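Local coordinates for DUF5618 domain-containing protein (Dyadobacter fermentans, PDB 3MFN) that is of unknown function but folds as a compact, mostly helical protein that pairs with a second copy of itself, at residues D94-W97 with Y98-N101; Q104-K107 with K108-N111; T112-S115 with V116-L120; I146-V149 with E150-A154. All coordinates share one frame; numbering follows the deposited sequence.

Interaction 1: D94-W97 with Y98-N101; sequences DVDW and YKSN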
loop_
_atom_site.group_PDB
_atom_site.type_symbol
_atom_site.label_atom_id
_atom_site.label_comp_id
_atom_site.label_asym_id
_atom_site.label_seq_id
_atom_site.Cartn_x
_atom_site.Cartn_y
_atom_site.Cartn_z
ATOM N N ASP A 94 -14.882 14.514 1.026
ATOM C CA ASP A 94 -13.666 13.887 1.501
ATOM C C ASP A 94 -13.875 12.409 1.307
ATOM O O ASP A 94 -14.865 12.007 0.715
ATOM C CB ASP A 94 -13.418 14.200 2.982
ATOM C CG ASP A 94 -14.561 13.757 3.870
ATOM O OD1 ASP A 94 -15.414 12.926 3.463
ATOM O OD2 ASP A 94 -14.625 14.306 4.982
ATOM N N VAL A 95 -12.959 11.615 1.823
ATOM C CA VAL A 95 -12.962 10.198 1.566
ATOM C C VAL A 95 -14.234 9.563 2.072
ATOM O O VAL A 95 -14.733 8.665 1.428
ATOM C CB VAL A 95 -11.749 9.472 2.168
ATOM C CG1 VAL A 95 -11.806 9.470 3.715
ATOM C CG2 VAL A 95 -11.702 8.002 1.628
ATOM N N ASP A 96 -14.759 10.030 3.198
ATOM C CA ASP A 96 -15.988 9.444 3.763
ATOM C C ASP A 96 -17.216 9.649 2.851
ATOM O O ASP A 96 -18.063 8.790 2.776
ATOM C CB ASP A 96 -16.248 9.979 5.194
ATOM C CG ASP A 96 -15.132 9.558 6.153
ATOM O OD1 ASP A 96 -14.742 8.371 6.109
ATOM O OD2 ASP A 96 -14.610 10.412 6.894
ATOM N N TRP A 97 -17.274 10.765 2.126
ATOM C CA TRP A 97 -18.339 10.969 1.189
ATOM C C TRP A 97 -18.292 9.918 0.080
ATOM O O TRP A 97 -19.327 9.344 -0.291
ATOM C CB TRP A 97 -18.279 12.369 0.634
ATOM C CG TRP A 97 -19.452 12.708 -0.134
ATOM C CD1 TRP A 97 -20.692 13.105 0.365
ATOM C CD2 TRP A 97 -19.589 12.654 -1.538
ATOM N NE1 TRP A 97 -21.553 13.303 -0.646
ATOM C CE2 TRP A 97 -20.914 13.041 -1.835
ATOM C CE3 TRP A 97 -18.727 12.300 -2.587
ATOM C CZ2 TRP A 97 -21.392 13.135 -3.137
ATOM C CZ3 TRP A 97 -19.214 12.362 -3.876
ATOM C CH2 TRP A 97 -20.552 12.774 -4.135
ATOM N N TYR A 98 -17.120 9.596 -0.433
ATOM C CA TYR A 98 -17.042 8.590 -1.519
ATOM C C TYR A 98 -17.367 7.226 -0.967
ATOM O O TYR A 98 -18.116 6.463 -1.592
ATOM C CB TYR A 98 -15.667 8.584 -2.219
ATOM C CG TYR A 98 -15.397 9.921 -2.867
ATOM C CD1 TYR A 98 -15.891 10.192 -4.097
ATOM C CD2 TYR A 98 -14.703 10.902 -2.223
ATOM C CE1 TYR A 98 -15.680 11.393 -4.695
ATOM C CE2 TYR A 98 -14.493 12.123 -2.814
ATOM C CZ TYR A 98 -14.968 12.350 -4.055
ATOM O OH TYR A 98 -14.811 13.569 -4.706
ATOM N N LYS A 99 -16.882 6.927 0.223
ATOM C CA LYS A 99 -17.142 5.567 0.804
ATOM C C LYS A 99 -18.629 5.307 1.105
ATOM O O LYS A 99 -19.178 4.215 0.840
ATOM C CB LYS A 99 -16.326 5.396 2.084
ATOM C CG LYS A 99 -14.775 5.267 1.794
ATOM C CD LYS A 99 -13.888 5.410 3.061
ATOM C CE LYS A 99 -14.135 4.332 4.097
ATOM N NZ LYS A 99 -13.545 4.604 5.464
ATOM N N SER A 100 -19.290 6.288 1.694
ATOM C CA SER A 100 -20.682 6.060 2.079
ATOM C C SER A 100 -21.540 5.983 0.795
ATOM O O SER A 100 -22.427 5.134 0.711
ATOM C CB SER A 100 -21.140 7.104 3.106
ATOM O OG SER A 100 -21.535 8.304 2.491
ATOM N N ASN A 101 -21.194 6.759 -0.256
ATOM C CA ASN A 101 -21.875 6.613 -1.554
ATOM C C ASN A 101 -21.638 5.231 -2.195
ATOM O O ASN A 101 -22.551 4.637 -2.774
ATOM C CB ASN A 101 -21.543 7.764 -2.544
ATOM C CG ASN A 101 -22.460 8.963 -2.382
ATOM O OD1 ASN A 101 -23.659 8.850 -2.564
ATOM N ND2 ASN A 101 -21.921 10.088 -2.027
#
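The N-terminal turn of the short helix 95-103 carries this contact, in which Trp-97 meets Tyr-98 and Asn-101 and Asp-94 serves as N-cap. Aspartate suits that post because its short carboxylate can turn back on the first turn: OD1 accepts the N-H of Trp-97 at 3.1 Å, almost in line with its own C-O bond. Beyond the cap the ordinary i to i+4 ladder begins, weakly from Tyr-98 N to Asp-94 O, then soundly from Lys-99 N to Val-95 O at 3.0 Å.

The two aromatic rings form a T-shaped (edge-to-face) pair. The indole of Trp-97 sends its six-membered edge, CE3 and CZ3, over the face of the Tyr-98 ring, the two ring planes standing at 88° and CZ3 lying 3.8 Å from Tyr-98 CE1. With CG of Trp-97 anti to the backbone N (chi1 -170°), the indole leans toward the following turn, where Asn-101 ND2 sits over one face, 3.1 Å from CE2. Replacing Trp-97 by an alanine is likely to take the aromatic surface from under the Asn-101 amide and the indole edge from the Tyr-98 face. The tyrosine hydroxyl reaches into helix 63-85, bonding Asp-82, while Val-95 packs on Phe-113 and Tyr-117 of helix 107-126.

Lys-99 passes its aliphatic chain across Val-95, CD to CG2 at 3.7 Å, as a long side chain with an apolar stem can. Trp-97 O is gripped twice by Asn-101, from opposite faces of the carbonyl plane: by its backbone N and by its ND2, each at 3.2 Å.

Interaction 2: Q104-K107 with K108-N111; sequences QQDK and KILN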
loop_
_atom_site.group_PDB
_atom_site.type_symbol
_atom_site.label_atom_id
_atom_site.label_comp_id
_atom_site.label_asym_id
_atom_site.label_seq_id
_atom_site.Cartn_x
_atom_site.Cartn_y
_atom_site.Cartn_z
ATOM N N GLN A 104 -23.564 2.112 -0.372
ATOM C CA GLN A 104 -24.977 1.933 -0.746
ATOM C C GLN A 104 -25.114 1.204 -2.091
ATOM O O GLN A 104 -26.193 0.772 -2.462
ATOM C CB GLN A 104 -25.707 3.289 -0.783
ATOM C CG GLN A 104 -25.256 4.215 -1.919
ATOM C CD GLN A 104 -25.617 5.696 -1.726
ATOM O OE1 GLN A 104 -26.324 6.067 -0.772
ATOM N NE2 GLN A 104 -25.141 6.550 -2.657
ATOM N N GLN A 105 -24.001 1.046 -2.803
ATOM C CA GLN A 105 -24.020 0.509 -4.149
ATOM C C GLN A 105 -23.459 -0.898 -4.306
ATOM O O GLN A 105 -24.027 -1.649 -5.084
ATOM C CB GLN A 105 -23.265 1.436 -5.098
ATOM C CG GLN A 105 -24.057 1.762 -6.349
ATOM C CD GLN A 105 -24.607 3.173 -6.351
ATOM O OE1 GLN A 105 -24.911 3.731 -7.414
ATOM N NE2 GLN A 105 -24.725 3.767 -5.171
ATOM N N ASP A 106 -22.380 -1.271 -3.609
ATOM C CA ASP A 106 -21.671 -2.520 -3.947
ATOM C C ASP A 106 -20.313 -2.629 -3.260
ATOM O O ASP A 106 -19.445 -1.759 -3.415
ATOM C CB ASP A 106 -21.501 -2.660 -5.487
ATOM C CG ASP A 106 -20.655 -3.865 -5.894
ATOM O OD1 ASP A 106 -20.117 -3.856 -7.028
ATOM O OD2 ASP A 106 -20.546 -4.828 -5.094
ATOM N N LYS A 107 -20.113 -3.734 -2.549
ATOM C CA LYS A 107 -19.100 -3.807 -1.499
ATOM C C LYS A 107 -17.708 -4.109 -2.073
ATOM O O LYS A 107 -16.674 -3.677 -1.522
ATOM C CB LYS A 107 -19.536 -4.861 -0.480
ATOM C CG LYS A 107 -18.502 -5.241 0.589
ATOM C CD LYS A 107 -18.510 -6.771 0.867
ATOM C CE LYS A 107 -19.034 -7.114 2.245
ATOM N NZ LYS A 107 -18.836 -8.589 2.507
ATOM N N LYS A 108 -17.691 -4.876 -3.162
ATOM C CA LYS A 108 -16.462 -5.161 -3.843
ATOM C C LYS A 108 -15.870 -3.844 -4.295
ATOM O O LYS A 108 -14.668 -3.663 -4.224
ATOM C CB LYS A 108 -16.659 -6.068 -5.056
ATOM C CG LYS A 108 -15.369 -6.894 -5.371
ATOM C CD LYS A 108 -15.157 -7.238 -6.867
ATOM C CE LYS A 108 -13.989 -8.247 -7.086
ATOM N NZ LYS A 108 -12.654 -7.720 -6.571
ATOM N N ILE A 109 -16.733 -2.927 -4.747
ATOM C CA ILE A 109 -16.277 -1.695 -5.341
ATOM C C ILE A 109 -15.863 -0.758 -4.228
ATOM O O ILE A 109 -14.905 -0.017 -4.394
ATOM C CB ILE A 109 -17.283 -1.090 -6.338
ATOM C CG1 ILE A 109 -17.419 -2.025 -7.559
ATOM C CG2 ILE A 109 -16.796 0.235 -6.950
ATOM C CD1 ILE A 109 -16.170 -2.022 -8.494
ATOM N N LEU A 110 -16.559 -0.811 -3.098
ATOM C CA LEU A 110 -16.131 -0.119 -1.890
ATOM C C LEU A 110 -14.712 -0.509 -1.516
ATOM O O LEU A 110 -13.838 0.373 -1.406
ATOM C CB LEU A 110 -17.067 -0.367 -0.710
ATOM C CG LEU A 110 -16.668 0.203 0.672
ATOM C CD1 LEU A 110 -16.502 1.698 0.608
ATOM C CD2 LEU A 110 -17.752 -0.205 1.841
ATOM N N ASN A 111 -14.459 -1.804 -1.360
ATOM C CA ASN A 111 -13.145 -2.265 -0.937
ATOM C C ASN A 111 -12.102 -1.855 -1.959
ATOM O O ASN A 111 -11.020 -1.443 -1.586
ATOM C CB ASN A 111 -13.096 -3.788 -0.747
ATOM C CG ASN A 111 -13.866 -4.260 0.476
ATOM O OD1 ASN A 111 -14.093 -3.512 1.393
ATOM N ND2 ASN A 111 -14.277 -5.503 0.463
#
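A single, weak capping bond joins the side chain of Asp-106 to the first turn of helix 107-126. Its OD2 receives the N-H of Lys-108 at 3.4 Å; with CG anti to the backbone N (chi1 174°), the carboxylate swings forward beside the starting helix. Aspartate fits here, being short enough to reach the amide two residues further on, and its negative charge probably suits the positive end of the helix dipole.

Among backbone bonds, Asp-106 O takes Leu-110 N at 3.1 Å and, weakly, Ile-109 N, while Lys-107 O accepts Asn-111 N at 2.9 Å, a nearly straight bond of 169°.

Van der Waals contacts are few, and pair an oxygen with a carbon. Asp-106 OD1 lies 3.3 Å from CG1 of Ile-109, whose branched side chain is buried against Trp-148 and Ile-145 of helix 132-153. Leu-110 rests its CB on Lys-107 O and packs on Lys-99 and Ala-103.

The long, flexible lysines serve the dimer: NZ of Lys-107 forms a salt bridge with Glu-56 of the second subunit, and NZ of Lys-108 bonds the carbonyl of Asp-57 there. The whole is a tight connection between consecutive helices, closed by a side-chain N-cap.

Interaction 3: T112-S115 with V116-L120; sequences TFVS and VYEQL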
loop_
_atom_site.group_PDB
_atom_site.type_symbol
_atom_site.label_atom_id
_atom_site.label_comp_id
_atom_site.label_asym_id
_atom_site.label_seq_id
_atom_site.Cartn_x
_atom_site.Cartn_y
_atom_site.Cartn_z
ATOM N N THR A 112 -12.442 -1.971 -3.248
ATOM C CA THR A 112 -11.555 -1.565 -4.310
ATOM C C THR A 112 -11.175 -0.079 -4.170
ATOM O O THR A 112 -9.990 0.287 -4.318
ATOM C CB THR A 112 -12.178 -1.863 -5.728
ATOM O OG1 THR A 112 -12.434 -3.258 -5.851
ATOM C CG2 THR A 112 -11.286 -1.405 -6.906
ATOM N N PHE A 113 -12.169 0.779 -3.925
ATOM C CA PHE A 113 -11.891 2.184 -3.774
ATOM C C PHE A 113 -11.023 2.447 -2.540
ATOM O O PHE A 113 -10.136 3.340 -2.573
ATOM C CB PHE A 113 -13.227 3.014 -3.657
ATOM C CG PHE A 113 -12.999 4.440 -3.335
ATOM C CD1 PHE A 113 -12.496 5.306 -4.306
ATOM C CD2 PHE A 113 -13.161 4.908 -2.068
ATOM C CE1 PHE A 113 -12.248 6.593 -4.007
ATOM C CE2 PHE A 113 -12.897 6.212 -1.769
ATOM C CZ PHE A 113 -12.432 7.051 -2.721
ATOM N N VAL A 114 -11.255 1.721 -1.451
ATOM C CA VAL A 114 -10.479 1.975 -0.214
ATOM C C VAL A 114 -8.979 1.689 -0.480
ATOM O O VAL A 114 -8.063 2.425 -0.007
ATOM C CB VAL A 114 -11.032 1.154 1.002
ATOM C CG1 VAL A 114 -10.105 1.317 2.284
ATOM C CG2 VAL A 114 -12.459 1.633 1.357
ATOM N N SER A 115 -8.741 0.640 -1.246
ATOM C CA SER A 115 -7.419 0.257 -1.636
ATOM C C SER A 115 -6.802 1.326 -2.534
ATOM O O SER A 115 -5.656 1.706 -2.314
ATOM C CB SER A 115 -7.453 -1.115 -2.313
ATOM O OG SER A 115 -6.182 -1.695 -2.349
ATOM N N VAL A 116 -7.556 1.818 -3.532
ATOM C CA VAL A 116 -7.114 3.005 -4.272
ATOM C C VAL A 116 -6.715 4.186 -3.390
ATOM O O VAL A 116 -5.636 4.794 -3.577
ATOM C CB VAL A 116 -8.185 3.427 -5.235
ATOM C CG1 VAL A 116 -7.876 4.800 -5.836
ATOM C CG2 VAL A 116 -8.361 2.386 -6.313
ATOM N N TYR A 117 -7.574 4.512 -2.421
ATOM C CA TYR A 117 -7.310 5.549 -1.452
ATOM C C TYR A 117 -6.033 5.291 -0.679
ATOM O O TYR A 117 -5.146 6.163 -0.623
ATOM C CB TYR A 117 -8.501 5.719 -0.542
ATOM C CG TYR A 117 -8.267 6.576 0.685
ATOM C CD1 TYR A 117 -8.347 7.961 0.636
ATOM C CD2 TYR A 117 -8.044 5.995 1.900
ATOM C CE1 TYR A 117 -8.147 8.715 1.796
ATOM C CE2 TYR A 117 -7.832 6.727 3.020
ATOM C CZ TYR A 117 -7.896 8.058 2.974
ATOM O OH TYR A 117 -7.672 8.692 4.138
ATOM N N GLU A 118 -5.864 4.056 -0.205
ATOM C CA GLU A 118 -4.661 3.688 0.527
ATOM C C GLU A 118 -3.419 3.829 -0.346
ATOM O O GLU A 118 -2.455 4.457 0.074
ATOM C CB GLU A 118 -4.722 2.263 1.076
ATOM C CG GLU A 118 -5.798 2.082 2.160
ATOM C CD GLU A 118 -5.476 2.745 3.437
ATOM O OE1 GLU A 118 -4.299 2.868 3.810
ATOM O OE2 GLU A 118 -6.426 3.095 4.139
ATOM N N GLN A 119 -3.464 3.242 -1.528
ATOM C CA GLN A 119 -2.286 3.133 -2.346
ATOM C C GLN A 119 -1.931 4.388 -3.094
ATOM O O GLN A 119 -0.736 4.707 -3.241
ATOM C CB GLN A 119 -2.412 1.963 -3.335
ATOM C CG GLN A 119 -2.473 0.515 -2.701
ATOM C CD GLN A 119 -1.455 0.280 -1.650
ATOM O OE1 GLN A 119 -0.332 0.741 -1.773
ATOM N NE2 GLN A 119 -1.853 -0.391 -0.543
ATOM N N LEU A 120 -2.941 5.057 -3.657
ATOM C CA LEU A 120 -2.658 6.220 -4.495
ATOM C C LEU A 120 -2.670 7.507 -3.711
ATOM O O LEU A 120 -1.805 8.377 -3.906
ATOM C CB LEU A 120 -3.599 6.305 -5.676
ATOM C CG LEU A 120 -3.487 5.465 -6.954
ATOM C CD1 LEU A 120 -2.841 4.089 -6.849
ATOM C CD2 LEU A 120 -4.830 5.409 -7.696
HETATM O O HOH W 1 -4.384 -1.485 -0.043
#
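Ser-115 and Gln-119, one turn apart in the middle of helix 107-126, meet through backbone and water on the face that this helix offers to the second subunit.

The backbone bonds are those of a regular alpha helix. Val-116 N reaches Thr-112 O at 3.0 Å, Tyr-117 N reaches Phe-113 O at 2.8 Å and Glu-118 N reaches Val-114 O at 2.7 Å; Gln-119 N closes the series on Ser-115 O at 2.8 Å. Wider, pi-type winding appears at 117-120.

Side chains touch carbonyls more than each other. CG2 of Val-116 lies 3.3 Å from Thr-112 O, and Glu-118 folds back, its CG anti to the carbonyl carbon (chi1 -66°), to bring that CG to 3.2 Å from Val-114 O. The Phe-113 ring turns into the protein, between helices 63-85 and 95-103, touching Leu-78, Leu-81 and Leu-102, a place that suits a wholly apolar ring. Val-114, on the dimer side, packs on Val-129 of the second subunit.

Small or amide-bearing polar groups suit the buried interface, since they can pair across it. Ser-115 OG bonds Asp-131 of the second subunit, and Gln-119 OE1 bonds Gln-119 NE2 of that subunit. Along this face of the helix, one water bridges the two residues, donating to Ser-115 OG at 2.9 Å and accepting from Gln-119 NE2 at 2.8 Å.

Interaction 4: I146-V149 with E150-A154; sequences IDWV and ERRLA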
loop_
_atom_site.group_PDB
_atom_site.type_symbol
_atom_site.label_atom_id
_atom_site.label_comp_id
_atom_site.label_asym_id
_atom_site.label_seq_id
_atom_site.Cartn_x
_atom_site.Cartn_y
_atom_site.Cartn_z
ATOM N N ILE A 146 -12.949 3.250 -12.476
ATOM C CA ILE A 146 -13.386 4.091 -13.599
ATOM C C ILE A 146 -14.302 3.286 -14.524
ATOM O O ILE A 146 -15.306 3.815 -14.988
ATOM C CB ILE A 146 -12.219 4.694 -14.355
ATOM C CG1 ILE A 146 -11.487 5.672 -13.433
ATOM C CG2 ILE A 146 -12.768 5.338 -15.647
ATOM C CD1 ILE A 146 -10.105 6.139 -13.837
ATOM N N ASP A 147 -13.989 2.017 -14.761
ATOM C CA ASP A 147 -14.832 1.185 -15.617
ATOM C C ASP A 147 -16.175 0.943 -14.961
ATOM O O ASP A 147 -17.197 0.900 -15.638
ATOM C CB ASP A 147 -14.205 -0.183 -15.886
ATOM C CG ASP A 147 -12.958 -0.118 -16.745
ATOM O OD1 ASP A 147 -12.593 0.951 -17.339
ATOM O OD2 ASP A 147 -12.314 -1.189 -16.824
ATOM N N TRP A 148 -16.191 0.782 -13.644
ATOM C CA TRP A 148 -17.460 0.601 -12.941
ATOM C C TRP A 148 -18.386 1.811 -13.189
ATOM O O TRP A 148 -19.578 1.659 -13.513
ATOM C CB TRP A 148 -17.191 0.406 -11.443
ATOM C CG TRP A 148 -18.417 0.284 -10.623
ATOM C CD1 TRP A 148 -19.135 -0.853 -10.387
ATOM C CD2 TRP A 148 -19.069 1.326 -9.882
ATOM N NE1 TRP A 148 -20.187 -0.582 -9.529
ATOM C CE2 TRP A 148 -20.163 0.742 -9.206
ATOM C CE3 TRP A 148 -18.804 2.690 -9.677
ATOM C CZ2 TRP A 148 -21.031 1.481 -8.400
ATOM C CZ3 TRP A 148 -19.675 3.429 -8.860
ATOM C CH2 TRP A 148 -20.779 2.814 -8.240
ATOM N N VAL A 149 -17.841 3.009 -13.055
ATOM C CA VAL A 149 -18.563 4.252 -13.374
ATOM C C VAL A 149 -19.070 4.267 -14.806
ATOM O O VAL A 149 -20.278 4.413 -15.034
ATOM C CB VAL A 149 -17.691 5.501 -13.106
ATOM C CG1 VAL A 149 -18.319 6.752 -13.686
ATOM C CG2 VAL A 149 -17.452 5.665 -11.564
ATOM N N GLU A 150 -18.171 4.076 -15.779
ATOM C CA GLU A 150 -18.567 4.051 -17.190
ATOM C C GLU A 150 -19.777 3.128 -17.359
ATOM O O GLU A 150 -20.786 3.484 -17.954
ATOM C CB GLU A 150 -17.421 3.552 -18.084
ATOM C CG GLU A 150 -17.775 3.617 -19.598
ATOM C CD GLU A 150 -16.713 3.038 -20.541
ATOM O OE1 GLU A 150 -15.990 2.128 -20.126
ATOM O OE2 GLU A 150 -16.645 3.474 -21.729
ATOM N N ARG A 151 -19.635 1.941 -16.797
ATOM C CA ARG A 151 -20.571 0.870 -16.949
ATOM C C ARG A 151 -21.895 1.066 -16.210
ATOM O O ARG A 151 -22.876 0.448 -16.602
ATOM C CB ARG A 151 -19.888 -0.381 -16.450
ATOM C CG ARG A 151 -20.631 -1.646 -16.677
ATOM C CD ARG A 151 -19.698 -2.797 -16.339
ATOM N NE ARG A 151 -19.757 -3.087 -14.910
ATOM C CZ ARG A 151 -18.725 -3.127 -14.067
ATOM N NH1 ARG A 151 -18.973 -3.432 -12.794
ATOM N NH2 ARG A 151 -17.473 -2.905 -14.471
ATOM N N ARG A 152 -21.929 1.893 -15.158
ATOM C CA ARG A 152 -23.180 2.258 -14.486
ATOM C C ARG A 152 -23.908 3.338 -15.282
ATOM O O ARG A 152 -25.116 3.247 -15.521
ATOM C CB ARG A 152 -22.928 2.754 -13.053
ATOM C CG ARG A 152 -22.327 1.696 -12.124
ATOM C CD ARG A 152 -23.329 0.608 -11.737
ATOM N NE ARG A 152 -24.084 1.013 -10.566
ATOM C CZ ARG A 152 -24.927 0.244 -9.889
ATOM N NH1 ARG A 152 -25.183 -1.013 -10.249
ATOM N NH2 ARG A 152 -25.533 0.763 -8.840
ATOM N N LEU A 153 -23.155 4.346 -15.716
ATOM C CA LEU A 153 -23.702 5.486 -16.456
ATOM C C LEU A 153 -24.365 5.121 -17.792
ATOM O O LEU A 153 -25.236 5.856 -18.270
ATOM C CB LEU A 153 -22.617 6.522 -16.716
ATOM C CG LEU A 153 -21.996 7.238 -15.505
ATOM C CD1 LEU A 153 -20.701 7.928 -15.916
ATOM C CD2 LEU A 153 -22.974 8.235 -14.889
ATOM N N ALA A 154 -23.956 4.002 -18.393
ATOM C CA ALA A 154 -24.564 3.530 -19.623
ATOM C C ALA A 154 -25.702 2.513 -19.336
ATOM O O ALA A 154 -26.177 1.851 -20.252
ATOM C CB ALA A 154 -23.496 2.934 -20.544
#
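Val-149 O is gripped by two backbone amides in the last turns of helix 132-153: Leu-153 N binds it at 3.0 Å, almost straight at 175°, and Arg-152 N leans on it weakly. The N-H of Arg-152 also makes the i to i+4 bond to Trp-148 O, at 2.9 Å, before Ala-154 leaves the helix.

The indole of Trp-148 is framed by two arginines. Arg-152 lays its CG over the six-membered ring in a CH-pi contact, 3.9 Å from the centroid of the Trp-148 ring and 18° off the normal. Its guanidinium plane lies within 17° of the ring plane. Arg-151 comes instead to the edge, NH1 being 3.5 Å from Trp-148 CD1, with its plane nearly upright to the indole. Arginine suits both places: at Arg-152 the methylene packs on the ring while NE is hydrogen-bonded to Tyr-84 OH; at Arg-151 the flat guanidinium itself meets the indole edge. A serine in place of Trp-148 would probably leave the Arg-152 chain unsupported and open a gap beside Tyr-84, whose ring meets the indole nearly at a right angle.

Val-149 faces Leu-81 and Tyr-84 of helix 63-85, where a compact branched residue fits. Its CG1 lies alongside Leu-153 CD1, a tight 3.5 Å.

How the interactions relate
All four contacts are turns of consecutive helices on one helical body. Interactions 1 and 3, centres 12 Å apart, join helix 95-103 to helix 107-126: Val-95 CG2 meets Tyr-117 CD1 at 3.5 Å, and Tyr-98 CB meets Phe-113 CZ at 3.6 Å. Bound acetate, probably from the crystallisation liquor, lies about 3 Å from the side chain of Tyr-98 and, whether or not the same ion, about 4 Å from that of Tyr-117; a pocket there is possible, though no active site is known. Interactions 2 and 3 follow each other on one helix and both touch the second subunit. Interaction 4 meets interaction 2 where Ile-109 CG1 lies 3.5 Å from Trp-148 CD1, but touches neither 1 nor 3.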